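Local coordinates for pesticidal crystal protein Cry4Aa (Bacillus thuringiensis, PDB 2C9K) that kills mosquito larvae by binding to midgut epithelial cells and promoting their colloid-osmotic lysis, at residues A[8-13]-A[240-245]; A[37-40]-A[45-48]; A[56-61]-A[135-140]; A[119-124]-A[141-146]; A[410-415]-A[456-461]. All coordinates share one frame; numbering follows the deposited sequence.

Interactions 1 to 4 belong to the N-terminal helical bundle; interaction 5 belongs to the second, all-beta domain and meets helix 5-16 through Leu412 and Ile411. Helix 140-164 is the common element: interaction 4 uses it directly, Val9 of interaction 1 and Leu37 and Trp47 of interaction 2 lean on its Gln145, and segment 135-140 of interaction 3 leads into it. Interactions 2 and 3 use the two ends of helix 46-58. Interactions 1, 3 and 4 are buried aliphatic or aliphatic-aromatic packing. Interaction 2, at the short loop between two helices, adds a hydrogen bond and an aromatic pair. Interaction 5 is smallest and only partly buried, with one leucine against polar groups.

Interaction 1 (A[8-13]-A[240-245]); sequences IVVGTV and VALFPN
The carbonyl oxygen of Ile8 takes two bonds from a single residue one helical turn on: the backbone N of Thr12 at 2.9 Å, and Thr12 OG1, 3.0 Å from Ile8 O. The hydroxyl comes from above the carbonyl plane, 40° out of it. Threonine suits this partly exposed flank of helix 5-16 because its hydroxyl folds back onto its own helix while the side chain also touches Thr32 of helix 29-37.

The side chains that meet segment 240-245 are all aliphatic. Val10 and Val13 stand three residues apart, nearly one turn, and both meet the same methyl, Leu242 CD1. Val13 does most of the work: with CG1 anti to the backbone N (chi1 174°), that methyl reaches out to Leu242 CD1 at 3.5 Å and also lies 3.9 Å from Leu242 CB. Val10 is the more distant of the two, its CG1 4.3 Å from Leu242 CD1, and its carbonyl O is 4.0 Å from the same methyl.

Leu242 sits where the chain leaves helix 222-240, the last of the N-terminal bundle, on its way to the second domain. The contact thus joins the first and last helical parts of that domain. Beside it, Val13 and Phe243 both rest on Asn148 of helix 140-164, the central helix of the bundle.

Beta-branched valines present methyls close to the helix, and leucine supplies the longer arm. With no polar group engaged between these side chains, the contact rests on burial and shape rather than on directional bonds.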
# COMPACT_ATOMS: atom_id res chain seq x y z
N ILE A 8 1.71 10.06 -5.85
CA ILE A 8 1.64 10.23 -7.31
C ILE A 8 2.59 9.27 -8.03
O ILE A 8 2.23 8.63 -9.01
CB ILE A 8 2.00 11.65 -7.77
CG1 ILE A 8 0.93 12.66 -7.33
CG2 ILE A 8 2.14 11.67 -9.29
CD1 ILE A 8 1.31 14.09 -7.58
N VAL A 9 3.83 9.20 -7.55
CA VAL A 9 4.80 8.30 -8.16
C VAL A 9 4.24 6.88 -8.13
O VAL A 9 4.43 6.11 -9.07
CB VAL A 9 6.13 8.33 -7.40
CG1 VAL A 9 7.05 7.24 -7.94
CG2 VAL A 9 6.79 9.69 -7.53
N VAL A 10 3.55 6.54 -7.05
CA VAL A 10 2.99 5.20 -6.93
C VAL A 10 1.82 5.04 -7.89
O VAL A 10 1.64 3.98 -8.49
CB VAL A 10 2.53 4.92 -5.49
CG1 VAL A 10 1.84 3.57 -5.40
CG2 VAL A 10 3.73 4.94 -4.57
N GLY A 11 1.04 6.11 -8.03
CA GLY A 11 -0.10 6.08 -8.93
C GLY A 11 0.30 5.88 -10.38
O GLY A 11 -0.40 5.19 -11.12
N THR A 12 1.42 6.47 -10.78
CA THR A 12 1.89 6.37 -12.16
C THR A 12 2.39 4.99 -12.53
O THR A 12 2.19 4.53 -13.64
CB THR A 12 3.03 7.35 -12.41
OG1 THR A 12 2.64 8.65 -11.96
CG2 THR A 12 3.36 7.41 -13.89
N VAL A 13 3.06 4.33 -11.58
CA VAL A 13 3.58 2.98 -11.81
C VAL A 13 2.44 1.98 -12.01
O VAL A 13 2.48 1.18 -12.94
CB VAL A 13 4.49 2.54 -10.62
CG1 VAL A 13 4.90 1.10 -10.79
CG2 VAL A 13 5.71 3.43 -10.55
N VAL A 240 7.72 -0.52 -3.64
CA VAL A 240 8.39 -1.81 -3.62
C VAL A 240 7.47 -2.98 -3.98
O VAL A 240 7.92 -3.98 -4.54
CB VAL A 240 9.01 -2.08 -2.23
CG1 VAL A 240 9.72 -3.44 -2.21
CG2 VAL A 240 9.98 -0.96 -1.88
N ALA A 241 6.19 -2.87 -3.65
CA ALA A 241 5.22 -3.92 -3.95
C ALA A 241 4.95 -4.08 -5.46
O ALA A 241 4.48 -5.13 -5.90
CB ALA A 241 3.92 -3.65 -3.22
N LEU A 242 5.25 -3.05 -6.24
CA LEU A 242 5.02 -3.11 -7.68
C LEU A 242 6.27 -3.55 -8.47
O LEU A 242 6.16 -3.92 -9.64
CB LEU A 242 4.56 -1.74 -8.19
CG LEU A 242 3.36 -1.17 -7.45
CD1 LEU A 242 3.12 0.27 -7.90
CD2 LEU A 242 2.14 -2.04 -7.72
N PHE A 243 7.43 -3.52 -7.82
CA PHE A 243 8.69 -3.89 -8.47
C PHE A 243 8.66 -5.22 -9.23
O PHE A 243 9.24 -5.34 -10.31
CB PHE A 243 9.82 -3.92 -7.43
CG PHE A 243 10.32 -2.55 -7.02
CD1 PHE A 243 11.18 -2.41 -5.93
CD2 PHE A 243 9.97 -1.42 -7.74
CE1 PHE A 243 11.68 -1.17 -5.57
CE2 PHE A 243 10.47 -0.17 -7.39
CZ PHE A 243 11.33 -0.04 -6.30
N PRO A 244 7.97 -6.23 -8.67
CA PRO A 244 7.91 -7.52 -9.36
C PRO A 244 7.28 -7.43 -10.73
O PRO A 244 7.48 -8.29 -11.56
CB PRO A 244 7.07 -8.38 -8.40
CG PRO A 244 7.39 -7.78 -7.06
CD PRO A 244 7.30 -6.31 -7.36
N ASN A 245 6.52 -6.37 -10.96
CA ASN A 245 5.87 -6.18 -12.25
C ASN A 245 6.92 -5.84 -13.30
O ASN A 245 6.69 -5.99 -14.50
CB ASN A 245 4.83 -5.06 -12.17
CG ASN A 245 3.73 -5.35 -11.16
OD1 ASN A 245 2.84 -4.52 -10.96
ND2 ASN A 245 3.78 -6.52 -10.53

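Interaction 2 (A[37-40]-A[45-48]); sequences LFPA and NTWS
Phe38 and Trp47 form an offset edge-to-face pair: the six-membered ring of Trp47 turns its edge toward the face of Phe38, with the planes at 78° and the centroids 5.9 Å apart. Trp47 CZ2 is the atom presented, 4.0 Å from Phe38 CZ. One face of the indole carries the methyl CG2 of Thr46, offset toward the rim. The pair closes the loop joining two consecutive helices of the N-terminal bundle, in which helix 29-37 ends, Phe38 leaves the helical conformation, and helix 46-58 starts at Thr46.

Leu37 adds an aliphatic contact, its CD2 lying 3.8 Å from Trp47 CH2 where the two side chains cross at about a right angle. Large flat residues suit this place because each spans several neighbours: Trp47 also meets Phe50 of its own helix and Gln145 of helix 140-164, while Phe38 meets Phe78.

Threonine serves twice here, by methyl and by hydroxyl. With OG1 anti to its own carbonyl carbon (chi1 -59°), Thr46 donates to the carbonyl of Leu37, the last residue of helix 29-37: OG1 lies 3.2 Å from Leu37 O, well above the carbonyl plane, and 3.8 Å from Pro39 CD.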
# COMPACT_ATOMS: atom_id res chain seq x y z
N LEU A 37 9.50 14.60 -9.75
CA LEU A 37 10.71 14.43 -8.97
C LEU A 37 11.78 15.51 -9.21
O LEU A 37 12.75 15.61 -8.45
CB LEU A 37 11.31 13.04 -9.24
CG LEU A 37 10.46 11.85 -8.81
CD1 LEU A 37 11.05 10.58 -9.37
CD2 LEU A 37 10.38 11.80 -7.30
N PHE A 38 11.60 16.30 -10.26
CA PHE A 38 12.55 17.36 -10.58
C PHE A 38 11.86 18.59 -11.16
O PHE A 38 12.03 18.91 -12.33
CB PHE A 38 13.59 16.87 -11.59
CG PHE A 38 14.20 15.55 -11.23
CD1 PHE A 38 13.66 14.36 -11.71
CD2 PHE A 38 15.34 15.49 -10.42
CE1 PHE A 38 14.24 13.14 -11.40
CE2 PHE A 38 15.94 14.27 -10.10
CZ PHE A 38 15.39 13.09 -10.59
N PRO A 39 11.06 19.30 -10.34
CA PRO A 39 10.35 20.51 -10.78
C PRO A 39 11.27 21.72 -11.05
O PRO A 39 10.90 22.63 -11.79
CB PRO A 39 9.37 20.76 -9.63
CG PRO A 39 10.10 20.23 -8.44
CD PRO A 39 10.68 18.94 -8.96
N ALA A 40 12.46 21.70 -10.46
CA ALA A 40 13.44 22.76 -10.66
C ALA A 40 14.72 22.13 -11.20
O ALA A 40 15.83 22.50 -10.82
CB ALA A 40 13.72 23.47 -9.34
N ASN A 45 14.64 20.51 -4.60
CA ASN A 45 14.80 20.21 -3.18
C ASN A 45 13.90 19.04 -2.78
O ASN A 45 13.54 18.89 -1.62
CB ASN A 45 14.44 21.43 -2.34
CG ASN A 45 15.31 22.62 -2.67
OD1 ASN A 45 16.54 22.55 -2.61
ND2 ASN A 45 14.68 23.73 -3.02
N THR A 46 13.56 18.22 -3.77
CA THR A 46 12.70 17.06 -3.55
C THR A 46 13.29 16.11 -2.51
O THR A 46 12.61 15.74 -1.55
CB THR A 46 12.45 16.30 -4.88
OG1 THR A 46 11.84 17.19 -5.82
CG2 THR A 46 11.51 15.12 -4.65
N TRP A 47 14.55 15.73 -2.69
CA TRP A 47 15.23 14.82 -1.77
C TRP A 47 15.40 15.44 -0.38
O TRP A 47 15.34 14.74 0.63
CB TRP A 47 16.59 14.42 -2.34
CG TRP A 47 16.51 14.04 -3.78
CD1 TRP A 47 17.29 14.50 -4.79
CD2 TRP A 47 15.54 13.17 -4.38
NE1 TRP A 47 16.87 13.99 -5.99
CE2 TRP A 47 15.80 13.17 -5.77
CE3 TRP A 47 14.48 12.40 -3.89
CZ2 TRP A 47 15.03 12.43 -6.68
CZ3 TRP A 47 13.71 11.66 -4.79
CH2 TRP A 47 14.00 11.68 -6.17
N SER A 48 15.61 16.75 -0.33
CA SER A 48 15.75 17.42 0.96
C SER A 48 14.42 17.29 1.67
O SER A 48 14.36 16.87 2.82
CB SER A 48 16.08 18.90 0.77
OG SER A 48 17.37 19.06 0.22

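Interaction 3 (A[56-61]-A[135-140]); sequences NIIKKE and YNILVL
Apolar contact accounts for everything that passes between the two segments, and it centres on one methyl, Ile58 CD1. This methyl faces Ile137 and Leu138 together. Its distance to Ile137 CG1 is 4.1 Å, and to Leu138 CD1 4.3 Å; the modelled separation from Ile137 CD1 is too short to be trusted. With CD1 anti to CA (chi2 -179°), the Ile58 chain is extended and reaches across the gap between backbones whose nearest CA atoms, those of Ile58 and Leu138, are 8.7 Å apart. The two isoleucine side chains meet at a slant. Leu138 bends its far end toward Ile58, although its first bond is not aimed there. Long, branched aliphatic chains suit such a gap, since they fill it without leaving polar atoms to be satisfied.

The contact joins the C-terminal end of helix 46-58 to the C-terminal part of helix 129-137 and the residues that follow, within the N-terminal helical bundle of the toxin. Helix 183-208 closes over the same patch, with Leu207 on Ile58 and Thr200 on Ile137.

Polar interactions lie to the side. A bond between Lys60 O and the hydroxyl of Tyr134, just outside the segment, adds a polar tie between the same two regions, while Tyr135 OH bonds with Leu121 O and Asn136 ND2 with Val122 O, holding helix 129-137 to the end of helix 103-123.

The backbones differ: Lys59 breaks helix 46-58 with a positive phi of 45°, in the left-handed region, whereas on the partner weak bonds run from Val139 N to Asn136 O and from Leu140 N to Ile137 O.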
# COMPACT_ATOMS: atom_id res chain seq x y z
N ASN A 56 11.98 14.71 10.54
CA ASN A 56 11.09 15.47 11.41
C ASN A 56 10.19 14.56 12.21
O ASN A 56 9.68 14.95 13.25
CB ASN A 56 10.23 16.44 10.59
CG ASN A 56 11.00 17.68 10.18
OD1 ASN A 56 11.71 18.29 10.98
ND2 ASN A 56 10.85 18.08 8.92
N ILE A 57 9.98 13.34 11.74
CA ILE A 57 9.13 12.40 12.46
C ILE A 57 9.96 11.57 13.46
O ILE A 57 9.49 11.25 14.55
CB ILE A 57 8.35 11.49 11.47
CG1 ILE A 57 9.06 10.16 11.27
CG2 ILE A 57 8.19 12.19 10.14
CD1 ILE A 57 8.54 9.07 12.18
N ILE A 58 11.19 11.24 13.08
CA ILE A 58 12.06 10.46 13.96
C ILE A 58 12.73 11.38 14.97
O ILE A 58 13.23 10.94 16.00
CB ILE A 58 13.14 9.73 13.15
CG1 ILE A 58 12.48 8.72 12.21
CG2 ILE A 58 14.10 9.04 14.08
CD1 ILE A 58 13.46 7.92 11.39
N LYS A 59 12.72 12.67 14.65
CA LYS A 59 13.29 13.72 15.48
C LYS A 59 14.68 13.44 16.07
O LYS A 59 14.94 13.77 17.23
CB LYS A 59 12.31 14.10 16.59
CG LYS A 59 10.96 14.58 16.06
CD LYS A 59 10.25 15.52 17.04
CE LYS A 59 9.96 14.86 18.39
NZ LYS A 59 9.40 15.81 19.40
N LYS A 60 15.56 12.84 15.27
CA LYS A 60 16.93 12.57 15.70
C LYS A 60 17.78 13.51 14.84
O LYS A 60 17.28 14.04 13.85
CB LYS A 60 17.31 11.12 15.44
CG LYS A 60 18.73 10.76 15.87
CD LYS A 60 18.93 9.25 15.92
CE LYS A 60 20.29 8.88 16.51
NZ LYS A 60 20.39 7.42 16.79
N GLU A 61 19.04 13.72 15.19
CA GLU A 61 19.82 14.65 14.40
C GLU A 61 21.17 14.26 13.81
O GLU A 61 21.87 13.37 14.30
CB GLU A 61 20.00 15.94 15.20
CG GLU A 61 18.70 16.47 15.75
CD GLU A 61 18.72 17.97 15.94
OE1 GLU A 61 18.66 18.70 14.92
OE2 GLU A 61 18.80 18.42 17.11
N TYR A 135 21.09 7.60 9.04
CA TYR A 135 21.22 8.40 7.82
C TYR A 135 20.60 7.69 6.62
O TYR A 135 20.02 8.33 5.74
CB TYR A 135 22.70 8.71 7.52
CG TYR A 135 22.95 9.09 6.07
CD1 TYR A 135 22.73 10.38 5.61
CD2 TYR A 135 23.36 8.12 5.15
CE1 TYR A 135 22.91 10.71 4.26
CE2 TYR A 135 23.54 8.43 3.81
CZ TYR A 135 23.31 9.72 3.37
OH TYR A 135 23.50 10.02 2.04
N ASN A 136 20.74 6.37 6.56
CA ASN A 136 20.19 5.63 5.44
C ASN A 136 18.70 5.39 5.50
O ASN A 136 18.06 5.25 4.47
CB ASN A 136 20.93 4.31 5.27
CG ASN A 136 22.20 4.48 4.46
OD1 ASN A 136 22.16 4.79 3.27
ND2 ASN A 136 23.34 4.29 5.11
N ILE A 137 18.14 5.34 6.70
CA ILE A 137 16.70 5.16 6.79
C ILE A 137 16.10 6.53 6.51
O ILE A 137 14.96 6.66 6.06
CB ILE A 137 16.24 4.70 8.18
CG1 ILE A 137 16.28 5.87 9.15
CG2 ILE A 137 17.11 3.58 8.69
CD1 ILE A 137 15.33 5.70 10.27
N LEU A 138 16.88 7.57 6.79
CA LEU A 138 16.47 8.95 6.60
C LEU A 138 16.54 9.32 5.12
O LEU A 138 15.96 10.31 4.69
CB LEU A 138 17.39 9.87 7.42
CG LEU A 138 16.76 11.13 8.02
CD1 LEU A 138 15.61 10.72 8.93
CD2 LEU A 138 17.80 11.92 8.81
N VAL A 139 17.24 8.51 4.34
CA VAL A 139 17.39 8.75 2.91
C VAL A 139 16.66 7.67 2.11
O VAL A 139 16.57 7.73 0.88
CB VAL A 139 18.89 8.76 2.52
CG1 VAL A 139 19.06 8.97 1.05
CG2 VAL A 139 19.61 9.87 3.26
N LEU A 140 16.11 6.67 2.82
CA LEU A 140 15.40 5.56 2.20
C LEU A 140 14.35 5.98 1.18
O LEU A 140 14.27 5.41 0.10
CB LEU A 140 14.74 4.68 3.26
CG LEU A 140 13.95 3.48 2.71
CD1 LEU A 140 14.88 2.55 1.96
CD2 LEU A 140 13.27 2.74 3.84

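Interaction 4 (A[119-124]-A[141-146]); sequences PELVNS and SSYAQA
Leu121 lays its CD2 methyl against the base of Tyr143, 4.0 Å from Tyr143 CA and 4.2 Å from the ring atom Tyr143 CD1. The methyl lies near the plane of the ring, where it sits against CA, CB and the CD1 edge. Val122 takes the next position along the same ring side: its CG2 is 4.1 Å from Tyr143 CE1, approaching obliquely. Tyr143 holds its CG anti to the backbone N (chi1 178°), which places the CD1-CE1 side of the ring next to Leu121 and Val122. An aromatic ring fits here because it is long and flat and can be touched at several carbons by a leucine and a valine that are neighbours in sequence.

The two helices, 103-123 and 140-164, run in roughly opposite directions as parts of the N-terminal bundle, with helix 129-137 and the Cys125-Cys132 disulfide between them in the chain. In the umbrella model of three-domain Cry toxins, this hairpin is thought to enter the membrane. Ile118, one turn earlier on helix 103-123, also touches Tyr143 and Ala146, and Tyr143 meets the ring of Tyr196 on helix 183-208.

Helix 103-123 ends just past the contact. Asn123 N still reaches Pro119 O at 2.8 Å, but Ser124 has left helical geometry and turns its hydroxyl back: Ser124 OG donates to Glu120 O at 2.9 Å, from 49° above the carbonyl plane. A small hydroxyl residue suits such an end, where it can satisfy a carbonyl near the helix end. The carboxylate of Glu120 forms a salt bridge with Arg76.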
# COMPACT_ATOMS: atom_id res chain seq x y z
N PRO A 119 24.99 3.51 -4.66
CA PRO A 119 25.93 3.12 -3.61
C PRO A 119 26.55 4.38 -3.00
O PRO A 119 26.81 4.44 -1.80
CB PRO A 119 26.95 2.27 -4.37
CG PRO A 119 26.11 1.64 -5.43
CD PRO A 119 25.28 2.81 -5.92
N GLU A 120 26.75 5.39 -3.84
CA GLU A 120 27.32 6.66 -3.37
C GLU A 120 26.42 7.16 -2.24
O GLU A 120 26.88 7.40 -1.12
CB GLU A 120 27.33 7.68 -4.51
CG GLU A 120 28.25 8.86 -4.29
CD GLU A 120 28.25 9.83 -5.48
OE1 GLU A 120 28.24 9.36 -6.64
OE2 GLU A 120 28.28 11.06 -5.24
N LEU A 121 25.13 7.29 -2.56
CA LEU A 121 24.14 7.75 -1.60
C LEU A 121 24.27 7.04 -0.26
O LEU A 121 24.45 7.69 0.77
CB LEU A 121 22.73 7.51 -2.16
CG LEU A 121 21.58 7.84 -1.21
CD1 LEU A 121 21.60 9.32 -0.91
CD2 LEU A 121 20.26 7.43 -1.84
N VAL A 122 24.18 5.72 -0.29
CA VAL A 122 24.28 4.93 0.94
C VAL A 122 25.63 5.00 1.66
O VAL A 122 25.68 4.97 2.89
CB VAL A 122 23.93 3.45 0.66
CG1 VAL A 122 24.28 2.58 1.85
CG2 VAL A 122 22.45 3.32 0.35
N ASN A 123 26.72 5.10 0.91
CA ASN A 123 28.03 5.13 1.55
C ASN A 123 28.49 6.51 1.99
O ASN A 123 29.53 6.64 2.63
CB ASN A 123 29.06 4.48 0.63
CG ASN A 123 28.74 3.02 0.36
OD1 ASN A 123 28.62 2.22 1.29
ND2 ASN A 123 28.58 2.67 -0.91
N SER A 124 27.71 7.54 1.68
CA SER A 124 28.07 8.89 2.10
C SER A 124 27.40 9.20 3.44
O SER A 124 26.74 10.23 3.60
CB SER A 124 27.63 9.91 1.05
OG SER A 124 28.34 9.72 -0.16
N SER A 141 13.53 6.98 1.51
CA SER A 141 12.50 7.39 0.57
C SER A 141 13.10 7.89 -0.75
O SER A 141 12.55 7.64 -1.82
CB SER A 141 11.57 8.44 1.20
OG SER A 141 12.18 9.71 1.31
N SER A 142 14.22 8.61 -0.68
CA SER A 142 14.87 9.10 -1.89
C SER A 142 15.52 7.90 -2.59
O SER A 142 15.54 7.79 -3.82
CB SER A 142 15.95 10.13 -1.53
OG SER A 142 15.39 11.18 -0.77
N TYR A 143 16.05 6.98 -1.78
CA TYR A 143 16.67 5.78 -2.30
C TYR A 143 15.66 5.09 -3.21
O TYR A 143 15.99 4.69 -4.33
CB TYR A 143 17.03 4.85 -1.16
CG TYR A 143 17.64 3.54 -1.61
CD1 TYR A 143 19.00 3.44 -1.88
CD2 TYR A 143 16.85 2.41 -1.78
CE1 TYR A 143 19.56 2.25 -2.31
CE2 TYR A 143 17.40 1.21 -2.22
CZ TYR A 143 18.76 1.14 -2.48
OH TYR A 143 19.32 -0.06 -2.90
N ALA A 144 14.44 4.95 -2.71
CA ALA A 144 13.37 4.28 -3.45
C ALA A 144 13.13 4.88 -4.82
O ALA A 144 13.15 4.15 -5.81
CB ALA A 144 12.08 4.29 -2.63
N GLN A 145 12.90 6.18 -4.90
CA GLN A 145 12.68 6.81 -6.20
C GLN A 145 13.82 6.48 -7.16
O GLN A 145 13.59 6.18 -8.33
CB GLN A 145 12.54 8.32 -6.04
CG GLN A 145 11.23 8.76 -5.40
CD GLN A 145 10.02 8.27 -6.16
OE1 GLN A 145 10.02 8.21 -7.38
NE2 GLN A 145 8.96 7.92 -5.43
N ALA A 146 15.05 6.54 -6.66
CA ALA A 146 16.22 6.23 -7.48
C ALA A 146 16.15 4.80 -8.01
O ALA A 146 16.25 4.58 -9.22
CB ALA A 146 17.50 6.43 -6.67

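Interaction 5 (A[410-415]-A[456-461]); sequences PILKRR and THSSVD
A type I beta turn from His457 to Val460 closes strand 450-457 in the second, beta-prism domain of the toxin, and a leucine from the loop after strand 402-407 packs against its start. The turn is made by its own backbone bond, Val460 N to His457 O at 3.2 Å. Leu412 is the one residue of segment 410-415 that touches it, and its two methyls divide the work: CD1 lies 4.3 Å from His457 NE2, meeting the imidazole obliquely, while CD2 goes to the serine beyond.

With CG of Leu412 anti to the backbone N (chi1 174°), the first torsion places the two methyls beside the turn. Leucine suits the place because its branched end can touch the imidazole and the serine at once. The same side chain lies on Gly11 of helix 5-16, where the missing side chain gives it room, and His457 touches Leu14 of that helix; the contact therefore sits at the boundary between the beta domain and the helical bundle.

Neighbouring polar groups hold both sides. Asn429 OD1 accepts from Leu412 N and Lys413 N, holding the loop residue in place, and the backbone of Ser458 is hydrogen-bonded with that of Ser431. The polar end of Ser458 is engaged with Tyr430 O, and it meets Leu412 in a van der Waals contact, Ser458 OG to Leu412 CD2 at 4.0 Å.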
# COMPACT_ATOMS: atom_id res chain seq x y z
N PRO A 410 -2.90 12.24 0.26
CA PRO A 410 -2.68 13.13 -0.88
C PRO A 410 -3.31 12.66 -2.20
O PRO A 410 -3.80 11.53 -2.30
CB PRO A 410 -1.15 13.19 -0.97
CG PRO A 410 -0.73 13.02 0.45
CD PRO A 410 -1.62 11.89 0.90
N ILE A 411 -3.28 13.53 -3.20
CA ILE A 411 -3.82 13.22 -4.52
C ILE A 411 -3.06 12.03 -5.12
O ILE A 411 -1.96 11.69 -4.67
CB ILE A 411 -3.68 14.41 -5.48
CG1 ILE A 411 -2.24 14.92 -5.47
CG2 ILE A 411 -4.66 15.50 -5.10
CD1 ILE A 411 -1.98 16.08 -6.44
N LEU A 412 -3.65 11.42 -6.13
CA LEU A 412 -3.05 10.26 -6.78
C LEU A 412 -2.49 10.59 -8.16
O LEU A 412 -1.70 9.84 -8.72
CB LEU A 412 -4.10 9.16 -6.90
CG LEU A 412 -3.71 7.91 -7.67
CD1 LEU A 412 -2.59 7.20 -6.93
CD2 LEU A 412 -4.91 7.03 -7.81
N LYS A 413 -2.91 11.73 -8.70
CA LYS A 413 -2.46 12.17 -10.01
C LYS A 413 -2.02 13.62 -10.00
O LYS A 413 -2.37 14.37 -9.09
CB LYS A 413 -3.59 11.99 -11.03
CG LYS A 413 -4.15 10.59 -11.11
CD LYS A 413 -5.09 10.44 -12.29
CE LYS A 413 -6.40 11.19 -12.08
NZ LYS A 413 -7.30 10.53 -11.11
N ARG A 414 -1.25 14.02 -11.01
CA ARG A 414 -0.80 15.41 -11.11
C ARG A 414 -2.05 16.26 -11.19
O ARG A 414 -2.94 16.02 -12.01
CB ARG A 414 0.05 15.61 -12.36
CG ARG A 414 1.34 14.84 -12.34
CD ARG A 414 2.13 15.14 -13.60
NE ARG A 414 2.55 16.53 -13.65
CZ ARG A 414 3.11 17.11 -14.71
NH1 ARG A 414 3.30 16.41 -15.82
NH2 ARG A 414 3.48 18.39 -14.65
N ARG A 415 -2.10 17.27 -10.33
CA ARG A 415 -3.26 18.14 -10.21
C ARG A 415 -3.83 18.87 -11.42
O ARG A 415 -3.14 19.12 -12.42
CB ARG A 415 -3.01 19.14 -9.08
CG ARG A 415 -4.29 19.58 -8.41
CD ARG A 415 -5.27 18.42 -8.36
NE ARG A 415 -6.52 18.80 -7.73
CZ ARG A 415 -6.62 19.11 -6.45
NH1 ARG A 415 -5.54 19.08 -5.68
NH2 ARG A 415 -7.80 19.47 -5.94
N THR A 456 -7.43 2.57 2.92
CA THR A 456 -6.94 1.55 1.99
C THR A 456 -6.66 2.23 0.65
O THR A 456 -7.22 3.29 0.36
CB THR A 456 -7.97 0.42 1.81
OG1 THR A 456 -9.26 0.98 1.52
CG2 THR A 456 -8.05 -0.42 3.06
N HIS A 457 -5.79 1.63 -0.16
CA HIS A 457 -5.46 2.23 -1.45
C HIS A 457 -6.62 2.17 -2.44
O HIS A 457 -7.21 1.11 -2.64
CB HIS A 457 -4.24 1.55 -2.05
CG HIS A 457 -3.56 2.37 -3.10
ND1 HIS A 457 -2.56 3.27 -2.80
CD2 HIS A 457 -3.78 2.47 -4.43
CE1 HIS A 457 -2.19 3.89 -3.90
NE2 HIS A 457 -2.91 3.43 -4.91
N SER A 458 -6.92 3.30 -3.08
CA SER A 458 -8.03 3.36 -4.03
C SER A 458 -7.79 2.59 -5.33
O SER A 458 -8.54 2.73 -6.29
CB SER A 458 -8.39 4.81 -4.35
OG SER A 458 -7.38 5.43 -5.12
N SER A 459 -6.74 1.78 -5.36
CA SER A 459 -6.45 0.99 -6.55
C SER A 459 -7.11 -0.37 -6.42
O SER A 459 -7.11 -1.15 -7.37
CB SER A 459 -4.95 0.79 -6.72
OG SER A 459 -4.42 -0.04 -5.70
N VAL A 460 -7.65 -0.66 -5.24
CA VAL A 460 -8.30 -1.93 -4.98
C VAL A 460 -9.68 -1.98 -5.64
O VAL A 460 -10.44 -1.02 -5.57
CB VAL A 460 -8.44 -2.18 -3.47
CG1 VAL A 460 -9.01 -3.58 -3.22
CG2 VAL A 460 -7.08 -2.02 -2.79
N ASP A 461 -10.00 -3.11 -6.26
CA ASP A 461 -11.28 -3.25 -6.95
C ASP A 461 -12.35 -3.96 -6.12
O ASP A 461 -12.08 -4.98 -5.49
CB ASP A 461 -11.05 -4.01 -8.26
CG ASP A 461 -12.25 -3.97 -9.17
OD1 ASP A 461 -13.16 -3.16 -8.91
OD2 ASP A 461 -12.28 -4.74 -10.16